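Local structure of citryl-spermidine/3,4-dihydroxybenzoyl-citryl-spermidine:spermidine ligase (Bacillus anthracis, 3TO3) at residues B[440-445]-B[457-462]; B[327-332]-B[346-351]. The protein catalyses the ATP-dependent condensation of spermidine with citryl-spermidine intermediates in the biosynthesis of petrobactin, a catecholate siderophore used in iron acquisition and virulence. All coordinates share one frame; numbering follows the deposited sequence.

Contact 1. Residues B[440-445]-B[457-462]. With ATP (adenosine-5'-triphosphate), chain E.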
loop_
_atom_site.group_PDB
_atom_site.type_symbol
_atom_site.label_atom_id
_atom_site.label_comp_id
_atom_site.label_asym_id
_atom_site.label_seq_id
_atom_site.Cartn_x
_atom_site.Cartn_y
_atom_site.Cartn_z
ATOM N N GLY B 440 20.164 21.078 0.091
ATOM C CA GLY B 440 20.014 21.732 1.379
ATOM C C GLY B 440 20.064 20.850 2.616
ATOM O O GLY B 440 20.518 21.294 3.679
ATOM N N GLN B 441 19.609 19.609 2.486
ATOM C CA GLN B 441 19.479 18.733 3.638
ATOM C C GLN B 441 20.792 18.001 3.953
ATOM O O GLN B 441 20.903 17.324 4.978
ATOM C CB GLN B 441 18.328 17.740 3.413
ATOM C CG GLN B 441 17.508 17.423 4.677
ATOM C CD GLN B 441 17.904 16.094 5.341
ATOM O OE1 GLN B 441 18.455 15.202 4.686
ATOM N NE2 GLN B 441 17.622 15.962 6.644
ATOM N N ASN B 442 21.788 18.143 3.077
ATOM C CA ASN B 442 23.096 17.532 3.291
ATOM C C ASN B 442 24.099 18.435 3.992
ATOM O O ASN B 442 25.264 18.061 4.180
ATOM C CB ASN B 442 23.705 17.095 1.963
ATOM C CG ASN B 442 22.939 15.964 1.338
ATOM O OD1 ASN B 442 22.977 15.762 0.120
ATOM N ND2 ASN B 442 22.195 15.232 2.172
HETATM N N MSE B 443 23.653 19.635 4.345
HETATM C CA MSE B 443 24.569 20.668 4.764
HETATM C C MSE B 443 24.078 21.282 6.055
HETATM O O MSE B 443 22.885 21.518 6.241
HETATM C CB MSE B 443 24.685 21.744 3.684
HETATM C CG MSE B 443 25.370 21.284 2.412
HETATM SE SE MSE B 443 25.335 22.621 0.936
HETATM C CE MSE B 443 26.449 24.021 1.697
ATOM N N ILE B 444 25.017 21.548 6.941
ATOM C CA ILE B 444 24.726 22.154 8.222
ATOM C C ILE B 444 25.593 23.377 8.412
ATOM O O ILE B 444 26.814 23.274 8.376
ATOM C CB ILE B 444 24.974 21.143 9.352
ATOM C CG1 ILE B 444 24.074 19.925 9.125
ATOM C CG2 ILE B 444 24.709 21.794 10.703
ATOM C CD1 ILE B 444 24.189 18.863 10.170
ATOM N N LEU B 445 24.984 24.549 8.595
ATOM C CA LEU B 445 25.794 25.738 8.889
ATOM C C LEU B 445 26.138 25.791 10.355
ATOM O O LEU B 445 25.250 25.719 11.200
ATOM C CB LEU B 445 25.098 27.037 8.491
ATOM C CG LEU B 445 25.878 28.321 8.802
ATOM C CD1 LEU B 445 27.082 28.457 7.878
ATOM C CD2 LEU B 445 24.956 29.534 8.641
ATOM N N LEU B 457 29.066 18.598 6.535
ATOM C CA LEU B 457 28.428 17.894 5.422
ATOM C C LEU B 457 28.082 16.495 5.857
ATOM O O LEU B 457 28.764 15.910 6.704
ATOM C CB LEU B 457 29.341 17.870 4.200
ATOM C CG LEU B 457 29.823 19.255 3.760
ATOM C CD1 LEU B 457 31.160 19.155 3.074
ATOM C CD2 LEU B 457 28.785 19.910 2.866
ATOM N N LYS B 458 26.995 15.972 5.319
ATOM C CA LYS B 458 26.553 14.628 5.677
ATOM C C LYS B 458 25.899 13.965 4.474
ATOM O O LYS B 458 25.746 14.608 3.430
ATOM C CB LYS B 458 25.593 14.656 6.872
ATOM C CG LYS B 458 24.347 15.563 6.714
ATOM C CD LYS B 458 23.492 15.434 7.996
ATOM C CE LYS B 458 22.108 16.127 7.884
ATOM N NZ LYS B 458 21.201 15.434 6.903
ATOM N N ASP B 459 25.489 12.704 4.667
ATOM C CA ASP B 459 24.915 11.841 3.635
ATOM C C ASP B 459 25.782 11.654 2.385
ATOM O O ASP B 459 25.451 12.168 1.314
ATOM C CB ASP B 459 23.505 12.311 3.248
ATOM C CG ASP B 459 22.465 11.964 4.303
ATOM O OD1 ASP B 459 22.552 10.869 4.902
ATOM O OD2 ASP B 459 21.563 12.796 4.549
ATOM N N PHE B 460 26.914 10.974 2.556
ATOM C CA PHE B 460 27.842 10.541 1.484
ATOM C C PHE B 460 27.499 9.228 0.772
ATOM O O PHE B 460 27.759 9.054 -0.415
ATOM C CB PHE B 460 29.263 10.462 2.058
ATOM C CG PHE B 460 29.584 11.627 2.936
ATOM C CD1 PHE B 460 29.365 12.914 2.472
ATOM C CD2 PHE B 460 30.011 11.444 4.246
ATOM C CE1 PHE B 460 29.640 14.009 3.285
ATOM C CE2 PHE B 460 30.265 12.533 5.068
ATOM C CZ PHE B 460 30.080 13.814 4.593
ATOM N N HIS B 461 26.944 8.289 1.517
ATOM C CA HIS B 461 26.900 6.940 1.041
ATOM C C HIS B 461 26.106 6.799 -0.265
ATOM O O HIS B 461 26.477 6.008 -1.136
ATOM C CB HIS B 461 26.376 6.014 2.140
ATOM C CG HIS B 461 24.917 6.166 2.400
ATOM N ND1 HIS B 461 24.403 7.180 3.182
ATOM C CD2 HIS B 461 23.856 5.451 1.963
ATOM C CE1 HIS B 461 23.087 7.076 3.227
ATOM N NE2 HIS B 461 22.729 6.037 2.489
ATOM N N GLU B 462 24.970 7.476 -0.363
ATOM C CA GLU B 462 24.180 7.461 -1.605
ATOM C C GLU B 462 24.562 8.461 -2.705
ATOM O O GLU B 462 24.630 8.092 -3.878
ATOM C CB GLU B 462 22.689 7.595 -1.286
ATOM C CG GLU B 462 22.361 8.762 -0.346
ATOM C CD GLU B 462 20.926 8.720 0.166
ATOM O OE1 GLU B 462 20.177 7.787 -0.222
ATOM O OE2 GLU B 462 20.552 9.625 0.954
HETATM P PB ATP E . 18.229 11.017 4.080
HETATM O O1B ATP E . 17.501 10.017 4.942
HETATM O O2B ATP E . 18.903 10.304 2.938
HETATM O O3B ATP E . 19.273 11.804 4.955
HETATM P PA ATP E . 16.067 11.702 2.581
HETATM O O1A ATP E . 15.675 10.262 2.847
HETATM O O2A ATP E . 16.473 11.942 1.131
HETATM O O3A ATP E . 17.251 12.095 3.508
HETATM O "O5'" ATP E . 14.821 12.591 2.935
HETATM C "C5'" ATP E . 14.978 13.881 3.396
HETATM C "C4'" ATP E . 13.840 14.731 3.321
HETATM O "O4'" ATP E . 14.267 16.135 3.386
HETATM C "C3'" ATP E . 13.153 14.572 2.019
HETATM O "O3'" ATP E . 11.853 14.169 2.219
HETATM C "C2'" ATP E . 13.207 15.906 1.394
HETATM O "O2'" ATP E . 12.064 16.165 0.696
HETATM C "C1'" ATP E . 13.346 16.802 2.577
HETATM N N9 ATP E . 13.748 18.154 2.291
HETATM C C8 ATP E . 13.106 19.242 2.751
HETATM N N7 ATP E . 13.752 20.324 2.295
HETATM C C5 ATP E . 14.811 19.932 1.551
HETATM C C6 ATP E . 15.808 20.632 0.855
HETATM N N6 ATP E . 15.799 22.068 0.860
HETATM N N1 ATP E . 16.758 19.935 0.189
HETATM C C2 ATP E . 16.748 18.586 0.194
HETATM N N3 ATP E . 15.799 17.884 0.853
HETATM C C4 ATP E . 14.818 18.528 1.541
#

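Contact 2. Residues B[327-332]-B[346-351]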
loop_
_atom_site.group_PDB
_atom_site.type_symbol
_atom_site.label_atom_id
_atom_site.label_comp_id
_atom_site.label_asym_id
_atom_site.label_seq_id
_atom_site.Cartn_x
_atom_site.Cartn_y
_atom_site.Cartn_z
ATOM N N TRP B 327 37.746 7.457 3.281
ATOM C CA TRP B 327 38.311 8.094 2.098
ATOM C C TRP B 327 38.152 9.629 2.081
ATOM O O TRP B 327 39.120 10.353 1.818
ATOM C CB TRP B 327 37.627 7.531 0.868
ATOM C CG TRP B 327 38.101 8.104 -0.424
ATOM C CD1 TRP B 327 39.399 8.285 -0.807
ATOM C CD2 TRP B 327 37.295 8.491 -1.547
ATOM N NE1 TRP B 327 39.451 8.787 -2.085
ATOM C CE2 TRP B 327 38.174 8.920 -2.562
ATOM C CE3 TRP B 327 35.921 8.523 -1.790
ATOM C CZ2 TRP B 327 37.721 9.372 -3.797
ATOM C CZ3 TRP B 327 35.480 8.974 -3.014
ATOM C CH2 TRP B 327 36.378 9.388 -4.002
ATOM N N LEU B 328 36.939 10.131 2.327
ATOM C CA LEU B 328 36.736 11.591 2.339
ATOM C C LEU B 328 37.487 12.212 3.486
ATOM O O LEU B 328 38.068 13.283 3.354
ATOM C CB LEU B 328 35.265 11.976 2.466
ATOM C CG LEU B 328 34.451 11.698 1.224
ATOM C CD1 LEU B 328 32.978 11.927 1.546
ATOM C CD2 LEU B 328 34.957 12.578 0.077
ATOM N N SER B 329 37.483 11.540 4.622
ATOM C CA SER B 329 38.207 12.073 5.767
ATOM C C SER B 329 39.690 12.314 5.438
ATOM O O SER B 329 40.276 13.327 5.870
ATOM C CB SER B 329 38.074 11.142 6.968
ATOM O OG SER B 329 38.834 11.623 8.067
ATOM N N ASN B 330 40.292 11.390 4.683
ATOM C CA ASN B 330 41.709 11.497 4.364
ATOM C C ASN B 330 41.968 12.611 3.383
ATOM O O ASN B 330 43.006 13.285 3.452
ATOM C CB ASN B 330 42.285 10.179 3.830
ATOM C CG ASN B 330 42.448 9.131 4.925
ATOM O OD1 ASN B 330 42.617 9.466 6.107
ATOM N ND2 ASN B 330 42.386 7.858 4.541
ATOM N N VAL B 331 41.025 12.799 2.466
ATOM C CA VAL B 331 41.153 13.849 1.474
ATOM C C VAL B 331 41.171 15.190 2.189
ATOM O O VAL B 331 41.995 16.033 1.909
ATOM C CB VAL B 331 40.003 13.781 0.446
ATOM C CG1 VAL B 331 39.948 15.025 -0.386
ATOM C CG2 VAL B 331 40.182 12.564 -0.441
ATOM N N VAL B 332 40.272 15.370 3.143
ATOM C CA VAL B 332 40.194 16.628 3.874
ATOM C C VAL B 332 41.440 16.869 4.752
ATOM O O VAL B 332 42.009 17.971 4.751
ATOM C CB VAL B 332 38.881 16.700 4.722
ATOM C CG1 VAL B 332 38.892 17.890 5.674
ATOM C CG2 VAL B 332 37.680 16.761 3.811
ATOM N N LEU B 346 33.126 16.838 8.267
ATOM C CA LEU B 346 32.416 15.762 7.555
ATOM C C LEU B 346 31.841 14.803 8.585
ATOM O O LEU B 346 32.604 14.176 9.298
ATOM C CB LEU B 346 33.362 15.007 6.627
ATOM C CG LEU B 346 34.023 15.831 5.527
ATOM C CD1 LEU B 346 34.840 14.913 4.674
ATOM C CD2 LEU B 346 33.024 16.541 4.679
ATOM N N LEU B 347 30.520 14.685 8.706
ATOM C CA LEU B 347 30.022 13.788 9.753
ATOM C C LEU B 347 30.179 12.377 9.181
ATOM O O LEU B 347 29.509 11.993 8.210
ATOM C CB LEU B 347 28.552 14.072 10.071
ATOM C CG LEU B 347 28.260 15.495 10.526
ATOM C CD1 LEU B 347 26.779 15.702 10.686
ATOM C CD2 LEU B 347 29.024 15.799 11.853
ATOM N N LYS B 348 31.036 11.587 9.815
ATOM C CA LYS B 348 31.467 10.352 9.202
ATOM C C LYS B 348 30.389 9.301 9.401
ATOM O O LYS B 348 29.855 9.180 10.507
ATOM C CB LYS B 348 32.800 9.877 9.789
ATOM C CG LYS B 348 34.005 10.762 9.459
ATOM C CD LYS B 348 35.305 10.149 10.037
ATOM C CE LYS B 348 36.422 11.198 10.281
ATOM N NZ LYS B 348 36.294 12.027 11.535
ATOM N N GLU B 349 30.090 8.536 8.348
ATOM C CA GLU B 349 29.229 7.394 8.522
ATOM C C GLU B 349 30.265 6.316 8.801
ATOM O O GLU B 349 30.796 5.704 7.889
ATOM C CB GLU B 349 28.517 7.168 7.158
ATOM C CG GLU B 349 27.438 8.280 6.868
ATOM C CD GLU B 349 27.116 8.564 5.392
ATOM O OE1 GLU B 349 27.461 7.804 4.465
ATOM O OE2 GLU B 349 26.487 9.597 5.141
ATOM N N PHE B 350 30.464 6.006 10.080
ATOM C CA PHE B 350 31.681 5.301 10.443
ATOM C C PHE B 350 31.460 3.807 10.652
ATOM O O PHE B 350 32.405 3.032 10.847
ATOM C CB PHE B 350 32.365 5.960 11.663
ATOM C CG PHE B 350 31.524 5.950 12.895
ATOM C CD1 PHE B 350 30.667 7.009 13.169
ATOM C CD2 PHE B 350 31.549 4.871 13.757
ATOM C CE1 PHE B 350 29.869 7.003 14.276
ATOM C CE2 PHE B 350 30.742 4.855 14.873
ATOM C CZ PHE B 350 29.898 5.933 15.140
ATOM N N SER B 351 30.207 3.397 10.590
ATOM C CA SER B 351 29.895 1.994 10.752
ATOM C C SER B 351 28.571 1.663 10.075
ATOM O O SER B 351 27.713 2.546 9.917
ATOM C CB SER B 351 29.855 1.678 12.231
ATOM O OG SER B 351 29.804 0.299 12.433
#

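Contact 1. Residues B[440-445]-B[457-462]
Lys458 reaches across from the 457-462 segment and ends on the backbone of Gln441, a residue of the ATP pocket. With chi1 at 55°, Lys458 CG is wedged between the backbone N and the carbonyl carbon and lies 3.7 Å from Asn442 O. The chain then runs extended past Ile444, whose CD1 is 4.1 Å from Lys458 CD and equally near CE, the two side chains crossing at about a right angle. A bend at chi4 brings Lys458 NZ to Gln441 O, to which it hydrogen-bonds at 2.7 Å, nearly in line with the carbonyl (C=O...N 169°). Lys458 NZ also forms a salt bridge with OD2 of the adjacent Asp459 (3.6 Å). The backbone hydrogen bond from Lys458 N to Asn442 O (2.9 Å) fixes the root of the same side chain. Next to it, Met443 (selenomethionine) and Leu457 form an antiparallel non-hydrogen-bonded pair and pack side by side, Met443 CG to Leu457 CD2 3.7 Å.

Gln441, Asn442 and Asp459 belong to the magnesium site, and Asp459 OD1 is also bridged to Arg371 and Lys299. The contact thus closes the open end of the hairpin of strands 443-448 and 451-457, which lies between strands 383-386 and 345-355 of the mixed sheet, while Phe460 packs beyond it on helix 315-333.

Contact 2. Residues B[327-332]-B[346-351]
Apolar packing centres on Leu346, whose CD1 methyl enters between Val332 and Leu328, residues one helical turn apart. Leu346 CD1 lies 3.5 Å from Val332 CG2 and 3.7 Å from Leu328 CB; Leu346 CG is also near the same valine methyl, at 4.1 Å. Val332 holds CG1 anti to its backbone N (chi1 170°), which places CG2 beside that N and brings it against the leucine. The two side chains meet at a slant. For Leu328 the inner part of the side chain makes the contact, while the residue also packs on Phe460 and Ile434.

Alongside this apolar patch runs a contact of mixed character. The aliphatic part of Lys348 passes Ser329, with Lys348 CE 3.3 Å from Ser329 OG and 3.7 Å from its CB. The lysine chain is extended as far as CE and turns at chi4 (79°), and its NZ has a weak hydrogen bond to Tyr377 OH.

No hydrogen bond joins 327-332 to 346-351. Val332 N bonds to Leu328 O inside the helix, and Lys348 N bonds to Glu372 OE1. These two segments therefore meet by van der Waals contact alone: buried Leu328 and Leu346 meet partly exposed Val332, with Ser329 and Lys348, also partly exposed, alongside. Just before residue 327, Ser325 OG adds a hydrogen bond from Glu349 N, so the helix is held to the strand by polar as well as apolar means.

Strand 345-355 connects the two contacts: Leu347 N probably donates a hydrogen bond to Leu457 O, and the carboxylate of Glu349 takes the backbone N of Phe460. Their centres are 12 Å apart and both reach one mixed sheet, although 327-332 and 346-351 belong to the IucA/IucC range and 440-445 and 457-462 to the FhuF-like range. Contact 1 is wholly buried, near the middle of the chain, and charged and polar where it adjoins ATP and magnesium. Contact 2 lies farther out, partly buried, and is chiefly apolar. Arg371, bridged to both Asp459 and Glu349, and Phe460, packed on Leu328 and Leu346, join the loop after strand 451-457, which carries Asp459, to strand 345-355 and helix 315-333.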